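Local coordinates for protein 4-alpha-glucanotransferase (Aquifex aeolicus, PDB 1TZ7) that belongs to the amylomaltase (D-enzyme) family of 4-alpha-glucanotransferases, proteins built around an eight-stranded parallel beta/alpha barrel, at residues G86-I91 and Y123-L128. Residues are numbered along the deposited sequence; the frame is centred on the assembly and turned at random.
Sequences GNYVLI and YKKELL
Val89 and Lys124 bring the two backbones together, their CA atoms 6.1 Å apart, where a 3-10 turn at 88-90 packs against helix 117-133. The turn belongs to the long connection that follows strand 60-62 of the beta/alpha barrel, and the contact illustrates how a lysine from a helix can hold a loop through main-chain carbonyls. Leu90 N bonds to Asn87 O and Ile91 N to Tyr88 O; just after the 3-10 segment the chain turns extended at Ile91, and the carbonyls of Val89 and Ile91 both lie near NZ of Lys124. The lysine chain is bent about CB-CG (chi2 -122°) and again about CD-CE, which carries NZ to these carbonyls. It donates to Val89 O at 2.5 Å, a short distance as modelled, and to Ile91 O at 3.0 Å. The first bond arrives well above the carbonyl plane, the second with a smaller tilt of 27°. Two backbone oxygens thus share the buried charge, which they probably help to stabilise.

The Tyr88 ring lies against the helix, presenting an edge to CB of Lys124, while its CE1 comes within 3.7 Å of Lys125 N and its hydroxyl is hydrogen-bonded to Tyr121 O, one turn earlier on the same helix. The apolar contacts converge on Leu128. Ile91, which also touches Val204 and Phe205 of helix 192-218, meets it through their CD1 methyls at 4.1 Å; that same Leu128 methyl sits 3.8 Å from Tyr88 CD1.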
loop_
_atom_site.group_PDB
_atom_site.type_symbol
_atom_site.label_atom_id
_atom_site.label_comp_id
_atom_site.label_asym_id
_atom_site.label_seq_id
_atom_site.Cartn_x
_atom_site.Cartn_y
_atom_site.Cartn_z
ATOM N N GLY A 86 -4.267 -1.156 11.033
ATOM C CA GLY A 86 -3.608 -2.281 10.408
ATOM C C GLY A 86 -4.571 -3.424 10.105
ATOM O O GLY A 86 -5.655 -3.513 10.684
ATOM N N ASN A 87 -4.157 -4.299 9.195
ATOM C CA ASN A 87 -5.000 -5.382 8.691
ATOM C C ASN A 87 -4.794 -6.655 9.524
ATOM O O ASN A 87 -3.704 -7.223 9.536
ATOM C CB ASN A 87 -4.640 -5.654 7.218
ATOM C CG ASN A 87 -5.681 -6.485 6.497
ATOM O OD1 ASN A 87 -6.738 -6.817 7.054
ATOM N ND2 ASN A 87 -5.389 -6.830 5.245
ATOM N N TYR A 88 -5.848 -7.101 10.216
ATOM C CA TYR A 88 -5.702 -8.134 11.250
ATOM C C TYR A 88 -5.342 -9.519 10.675
ATOM O O TYR A 88 -4.818 -10.370 11.391
ATOM C CB TYR A 88 -6.973 -8.223 12.127
ATOM C CG TYR A 88 -8.171 -8.929 11.479
ATOM C CD1 TYR A 88 -8.324 -10.314 11.568
ATOM C CD2 TYR A 88 -9.154 -8.201 10.807
ATOM C CE1 TYR A 88 -9.421 -10.960 10.988
ATOM C CE2 TYR A 88 -10.256 -8.836 10.222
ATOM C CZ TYR A 88 -10.382 -10.213 10.317
ATOM O OH TYR A 88 -11.470 -10.842 9.744
ATOM N N VAL A 89 -5.614 -9.733 9.384
ATOM C CA VAL A 89 -5.286 -11.015 8.737
ATOM C C VAL A 89 -3.773 -11.177 8.509
ATOM O O VAL A 89 -3.302 -12.271 8.187
ATOM C CB VAL A 89 -6.035 -11.196 7.379
ATOM C CG1 VAL A 89 -7.535 -11.255 7.602
ATOM C CG2 VAL A 89 -5.676 -10.088 6.403
ATOM N N LEU A 90 -3.021 -10.084 8.682
ATOM C CA LEU A 90 -1.560 -10.123 8.565
ATOM C C LEU A 90 -0.890 -10.475 9.900
ATOM O O LEU A 90 0.327 -10.567 9.980
ATOM C CB LEU A 90 -1.029 -8.779 8.075
ATOM C CG LEU A 90 -1.664 -8.224 6.799
ATOM C CD1 LEU A 90 -1.044 -6.882 6.446
ATOM C CD2 LEU A 90 -1.512 -9.201 5.651
ATOM N N ILE A 91 -1.689 -10.668 10.937
ATOM C CA ILE A 91 -1.150 -10.974 12.254
ATOM C C ILE A 91 -0.655 -12.416 12.314
ATOM O O ILE A 91 -1.309 -13.331 11.807
ATOM C CB ILE A 91 -2.209 -10.718 13.347
ATOM C CG1 ILE A 91 -2.392 -9.213 13.551
ATOM C CG2 ILE A 91 -1.796 -11.387 14.661
ATOM C CD1 ILE A 91 -3.589 -8.840 14.419
ATOM N N TYR A 123 -10.942 -17.174 10.290
ATOM C CA TYR A 123 -10.064 -17.979 11.140
ATOM C C TYR A 123 -9.242 -17.102 12.099
ATOM O O TYR A 123 -9.137 -17.396 13.282
ATOM C CB TYR A 123 -9.118 -18.823 10.277
ATOM C CG TYR A 123 -8.102 -19.606 11.077
ATOM C CD1 TYR A 123 -8.504 -20.458 12.099
ATOM C CD2 TYR A 123 -6.739 -19.490 10.814
ATOM C CE1 TYR A 123 -7.580 -21.176 12.838
ATOM C CE2 TYR A 123 -5.807 -20.205 11.548
ATOM C CZ TYR A 123 -6.235 -21.048 12.560
ATOM O OH TYR A 123 -5.321 -21.759 13.291
ATOM N N LYS A 124 -8.661 -16.035 11.576
ATOM C CA LYS A 124 -7.836 -15.142 12.392
ATOM C C LYS A 124 -8.701 -14.296 13.342
ATOM O O LYS A 124 -8.257 -13.924 14.419
ATOM C CB LYS A 124 -6.983 -14.241 11.506
ATOM C CG LYS A 124 -5.972 -15.000 10.644
ATOM C CD LYS A 124 -4.547 -14.540 10.910
ATOM C CE LYS A 124 -3.543 -15.305 10.061
ATOM N NZ LYS A 124 -2.588 -14.398 9.369
ATOM N N LYS A 125 -9.935 -14.009 12.932
ATOM C CA LYS A 125 -10.897 -13.347 13.812
ATOM C C LYS A 125 -11.236 -14.231 15.000
ATOM O O LYS A 125 -11.398 -13.746 16.109
ATOM C CB LYS A 125 -12.178 -12.996 13.049
ATOM C CG LYS A 125 -13.152 -12.091 13.838
ATOM C CD LYS A 125 -14.585 -12.194 13.305
ATOM C CE LYS A 125 -14.775 -11.360 12.037
ATOM N NZ LYS A 125 -15.866 -11.896 11.167
ATOM N N GLU A 126 -11.339 -15.535 14.758
ATOM C CA GLU A 126 -11.680 -16.487 15.813
ATOM C C GLU A 126 -10.516 -16.653 16.789
ATOM O O GLU A 126 -10.719 -16.721 17.994
ATOM C CB GLU A 126 -12.070 -17.853 15.209
ATOM C CG GLU A 126 -13.500 -18.288 15.520
ATOM C CD GLU A 126 -14.507 -17.155 15.371
ATOM O OE1 GLU A 126 -15.297 -16.932 16.315
ATOM O OE2 GLU A 126 -14.504 -16.487 14.313
ATOM N N LEU A 127 -9.297 -16.710 16.258
ATOM C CA LEU A 127 -8.100 -16.797 17.095
ATOM C C LEU A 127 -7.952 -15.554 17.971
ATOM O O LEU A 127 -7.521 -15.646 19.111
ATOM C CB LEU A 127 -6.846 -16.966 16.230
ATOM C CG LEU A 127 -6.669 -18.317 15.527
ATOM C CD1 LEU A 127 -5.397 -18.307 14.700
ATOM C CD2 LEU A 127 -6.648 -19.467 16.527
ATOM N N LEU A 128 -8.315 -14.395 17.420
ATOM C CA LEU A 128 -8.155 -13.118 18.122
ATOM C C LEU A 128 -9.275 -12.900 19.142
ATOM O O LEU A 128 -9.074 -12.242 20.161
ATOM C CB LEU A 128 -8.125 -11.954 17.119
ATOM C CG LEU A 128 -6.813 -11.781 16.341
ATOM C CD1 LEU A 128 -7.024 -10.920 15.107
ATOM C CD2 LEU A 128 -5.734 -11.186 17.231
#